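Local coordinates for protein GlcNAc Inducible Gene 2, GIG2 (Candida albicans, PDB 6AKZ) that binds an iron ion and is probably an oxygenase of the DUF1479 (Gig2-like) family in the cupin clan, its gene being induced by GlcNAc, at residues A[20-25]-A[200-205]. Residues are numbered along the deposited sequence; the frame is centred on the assembly and turned at random.
Sequences TGIKQR and RWEDIM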
ATOM      1  N   THR A  20      19.589   2.495 -18.748  1.00 33.76           N
ATOM      2  CA  THR A  20      19.430   3.418 -19.848  1.00 33.26           C
ATOM      3  C   THR A  20      18.417   2.962 -20.884  1.00 29.75           C
ATOM      4  O   THR A  20      17.643   3.776 -21.417  1.00 31.21           O
ATOM      5  CB  THR A  20      20.825   3.734 -20.452  1.00 37.49           C
ATOM      6  OG1 THR A  20      21.599   4.376 -19.413  1.00 34.81           O
ATOM      7  CG2 THR A  20      20.704   4.604 -21.679  1.00 40.17           C
ATOM      8  N   GLY A  21      18.408   1.671 -21.164  1.00 31.41           N
ATOM      9  CA  GLY A  21      17.500   1.093 -22.138  1.00 29.65           C
ATOM     10  C   GLY A  21      16.088   1.038 -21.570  1.00 29.06           C
ATOM     11  O   GLY A  21      15.162   1.196 -22.318  1.00 27.70           O
ATOM     12  N   ILE A  22      15.974   0.909 -20.238  1.00 31.88           N
ATOM     13  CA  ILE A  22      14.681   1.106 -19.521  1.00 27.77           C
ATOM     14  C   ILE A  22      14.131   2.522 -19.820  1.00 25.58           C
ATOM     15  O   ILE A  22      12.994   2.688 -20.219  1.00 22.89           O
ATOM     16  CB  ILE A  22      14.799   0.937 -18.009  1.00 31.74           C
ATOM     17  CG1 ILE A  22      15.420  -0.416 -17.573  1.00 32.28           C
ATOM     18  CG2 ILE A  22      13.445   1.161 -17.348  1.00 34.51           C
ATOM     19  CD1 ILE A  22      14.702  -1.646 -17.989  1.00 35.95           C
ATOM     20  N   LYS A  23      14.962   3.553 -19.690  1.00 25.36           N
ATOM     21  CA  LYS A  23      14.491   4.886 -20.003  1.00 24.76           C
ATOM     22  C   LYS A  23      14.033   5.015 -21.430  1.00 27.84           C
ATOM     23  O   LYS A  23      13.022   5.629 -21.724  1.00 28.23           O
ATOM     24  CB  LYS A  23      15.562   5.943 -19.690  1.00 22.42           C
ATOM     25  CG  LYS A  23      15.978   6.068 -18.249  1.00 24.94           C
ATOM     26  CD  LYS A  23      16.910   7.261 -18.091  1.00 25.04           C
ATOM     27  CE  LYS A  23      17.060   7.688 -16.654  1.00 28.25           C
ATOM     28  NZ  LYS A  23      17.804   9.017 -16.621  1.00 32.83           N
ATOM     29  N   GLN A  24      14.762   4.412 -22.368  1.00 34.02           N
ATOM     30  CA  GLN A  24      14.338   4.527 -23.761  1.00 35.20           C
ATOM     31  C   GLN A  24      13.144   3.679 -24.106  1.00 32.78           C
ATOM     32  O   GLN A  24      12.407   4.066 -25.009  1.00 30.64           O
ATOM     33  CB  GLN A  24      15.496   4.361 -24.734  1.00 38.87           C
ATOM     34  CG  GLN A  24      16.423   5.579 -24.692  1.00 42.27           C
ATOM     35  CD  GLN A  24      17.880   5.226 -24.818  1.00 47.49           C
ATOM     36  OE1 GLN A  24      18.246   4.088 -25.144  1.00 58.09           O
ATOM     37  NE2 GLN A  24      18.731   6.198 -24.546  1.00 47.85           N
ATOM     38  N   ARG A  25      12.898   2.612 -23.345  1.00 29.31           N
ATOM     39  CA  ARG A  25      11.601   1.893 -23.420  1.00 29.32           C
ATOM     40  C   ARG A  25      10.409   2.715 -22.960  1.00 27.18           C
ATOM     41  O   ARG A  25       9.344   2.690 -23.571  1.00 26.10           O
ATOM     42  CB  ARG A  25      11.639   0.592 -22.612  1.00 33.21           C
ATOM     43  CG  ARG A  25      10.567  -0.423 -23.009  1.00 33.44           C
ATOM     44  CD  ARG A  25      10.541  -1.572 -22.021  1.00 34.24           C
ATOM     45  NE  ARG A  25       9.782  -1.112 -20.876  1.00 39.88           N
ATOM     46  CZ  ARG A  25      10.069  -1.306 -19.585  1.00 37.03           C
ATOM     47  NH1 ARG A  25      11.131  -1.972 -19.192  1.00 33.43           N
ATOM     48  NH2 ARG A  25       9.238  -0.801 -18.667  1.00 34.09           N
ATOM     49  N   ARG A 200       8.298  -0.063 -10.683  1.00 12.84           N
ATOM     50  CA  ARG A 200       7.349   0.833 -11.343  1.00 13.77           C
ATOM     51  C   ARG A 200       7.852   1.242 -12.720  1.00 15.01           C
ATOM     52  O   ARG A 200       7.100   1.470 -13.554  1.00 17.64           O
ATOM     53  CB  ARG A 200       7.066   2.063 -10.518  1.00 13.07           C
ATOM     54  CG  ARG A 200       6.333   1.775  -9.217  1.00 13.33           C
ATOM     55  CD  ARG A 200       5.929   3.041  -8.470  1.00 13.22           C
ATOM     56  NE  ARG A 200       5.124   2.868  -7.288  1.00 13.37           N
ATOM     57  CZ  ARG A 200       5.530   2.373  -6.131  1.00 13.65           C
ATOM     58  NH1 ARG A 200       6.749   1.969  -5.949  1.00 13.79           N
ATOM     59  NH2 ARG A 200       4.687   2.292  -5.125  1.00 12.73           N
ATOM     60  N   TRP A 201       9.156   1.373 -12.841  1.00 16.32           N
ATOM     61  CA  TRP A 201       9.841   1.622 -14.076  1.00 16.71           C
ATOM     62  C   TRP A 201      10.265   0.376 -14.827  1.00 15.35           C
ATOM     63  O   TRP A 201       9.993   0.297 -16.046  1.00 19.51           O
ATOM     64  CB  TRP A 201      11.055   2.464 -13.808  1.00 18.04           C
ATOM     65  CG  TRP A 201      10.822   3.839 -13.266  1.00 17.43           C
ATOM     66  CD1 TRP A 201      10.509   4.954 -13.970  1.00 16.96           C
ATOM     67  CD2 TRP A 201      10.918   4.226 -11.919  1.00 14.96           C
ATOM     68  NE1 TRP A 201      10.429   6.033 -13.124  1.00 16.33           N
ATOM     69  CE2 TRP A 201      10.710   5.602 -11.864  1.00 16.06           C
ATOM     70  CE3 TRP A 201      11.249   3.549 -10.754  1.00 16.95           C
ATOM     71  CZ2 TRP A 201      10.756   6.305 -10.664  1.00 15.62           C
ATOM     72  CZ3 TRP A 201      11.351   4.250  -9.591  1.00 17.28           C
ATOM     73  CH2 TRP A 201      11.092   5.588  -9.551  1.00 17.57           C
ATOM     74  N   GLU A 202      10.841  -0.583 -14.150  1.00 17.47           N
ATOM     75  CA  GLU A 202      11.422  -1.736 -14.794  1.00 21.54           C
ATOM     76  C   GLU A 202      10.464  -2.795 -15.284  1.00 23.87           C
ATOM     77  O   GLU A 202      10.716  -3.377 -16.335  1.00 20.69           O
ATOM     78  CB  GLU A 202      12.406  -2.432 -13.876  1.00 23.98           C
ATOM     79  CG  GLU A 202      13.354  -3.367 -14.639  1.00 27.12           C
ATOM     80  CD  GLU A 202      14.343  -4.093 -13.778  1.00 27.01           C
ATOM     81  OE1 GLU A 202      14.377  -3.903 -12.523  1.00 22.39           O
ATOM     82  OE2 GLU A 202      15.109  -4.886 -14.407  1.00 28.33           O
ATOM     83  N   ASP A 203       9.447  -3.136 -14.499  1.00 18.92           N
ATOM     84  CA  ASP A 203       8.505  -4.144 -14.952  1.00 18.23           C
ATOM     85  C   ASP A 203       7.639  -3.636 -16.088  1.00 19.11           C
ATOM     86  O   ASP A 203       7.215  -2.450 -16.120  1.00 18.57           O
ATOM     87  CB  ASP A 203       7.654  -4.619 -13.750  1.00 18.60           C
ATOM     88  CG  ASP A 203       6.627  -5.687 -14.156  1.00 20.24           C
ATOM     89  OD1 ASP A 203       7.061  -6.767 -14.692  1.00 19.59           O
ATOM     90  OD2 ASP A 203       5.402  -5.461 -13.960  1.00 20.94           O
ATOM     91  N   ILE A 204       7.343  -4.507 -17.067  1.00 18.70           N
ATOM     92  CA  ILE A 204       6.496  -4.110 -18.166  1.00 19.24           C
ATOM     93  C   ILE A 204       5.073  -3.679 -17.784  1.00 17.99           C
ATOM     94  O   ILE A 204       4.638  -2.596 -18.151  1.00 18.45           O
ATOM     95  CB  ILE A 204       6.375  -5.220 -19.238  1.00 25.35           C
ATOM     96  CG1 ILE A 204       7.748  -5.532 -19.858  1.00 28.41           C
ATOM     97  CG2 ILE A 204       5.371  -4.811 -20.328  1.00 23.60           C
ATOM     98  CD1 ILE A 204       8.489  -4.362 -20.412  1.00 26.19           C
ATOM     99  N   MET A 205       4.352  -4.555 -17.087  1.00 18.91           N
ATOM    100  CA  MET A 205       2.964  -4.281 -16.746  1.00 18.04           C
ATOM    101  C   MET A 205       2.904  -3.174 -15.679  1.00 16.65           C
ATOM    102  O   MET A 205       2.084  -2.287 -15.822  1.00 14.73           O
ATOM    103  CB  MET A 205       2.250  -5.550 -16.274  1.00 19.22           C
ATOM    104  CG  MET A 205       2.074  -6.552 -17.407  1.00 19.82           C
ATOM    105  SD  MET A 205       1.224  -5.878 -18.845  1.00 25.55           S
ATOM    106  CE  MET A 205      -0.308  -5.250 -18.196  1.00 23.91           C
TER
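Arg25 reaches from helix 18-26 to the end of helix 199-202 and spends both terminal nitrogens on main-chain carbonyls. NH2 donates to Trp201 O at 2.9 Å, meeting that carbonyl nearly head-on (C=O...N 161°). The second bond, from NH1 to Glu202 O, is longer at 3.2 Å, its donor above the carbonyl plane. Neither oxygen lies squarely in the guanidinium plane, and both hydrogen bonds are bent (N-H...O 136° at Trp201 O). The side chain leaves its helix with CG anti to the backbone N (chi1 -160°), then turns at chi3 toward the carbonyls. Over one guanidinium face sits Ile204 CD1, 3.5 Å from Arg25 CZ.

At this C-terminal end Asp203 leaves helical geometry and serves as N-cap of helix 204-208, its OD2 accepting from Tyr206 N. The partial negative charge of the carbonyls may favour the guanidinium. Helix 18-26 of this cupin-clan protein thus packs on two short helices following strand 192-193, the Trp201 side chain about 11 Å from that of the iron ligand His192, outside the metal site.

One turn earlier, Ile22 points toward the same helix end, its branches diverging. CG2 packs against Trp201 O at 3.8 Å, while CD1 touches Glu202 CG at 4.0 Å. Glu202 OE2 forms a salt bridge with Arg18 NH1, OE1 is hydrogen-bonded to Tyr237 OH, and the Trp201 indole turns away to give NE1 to Met286 O.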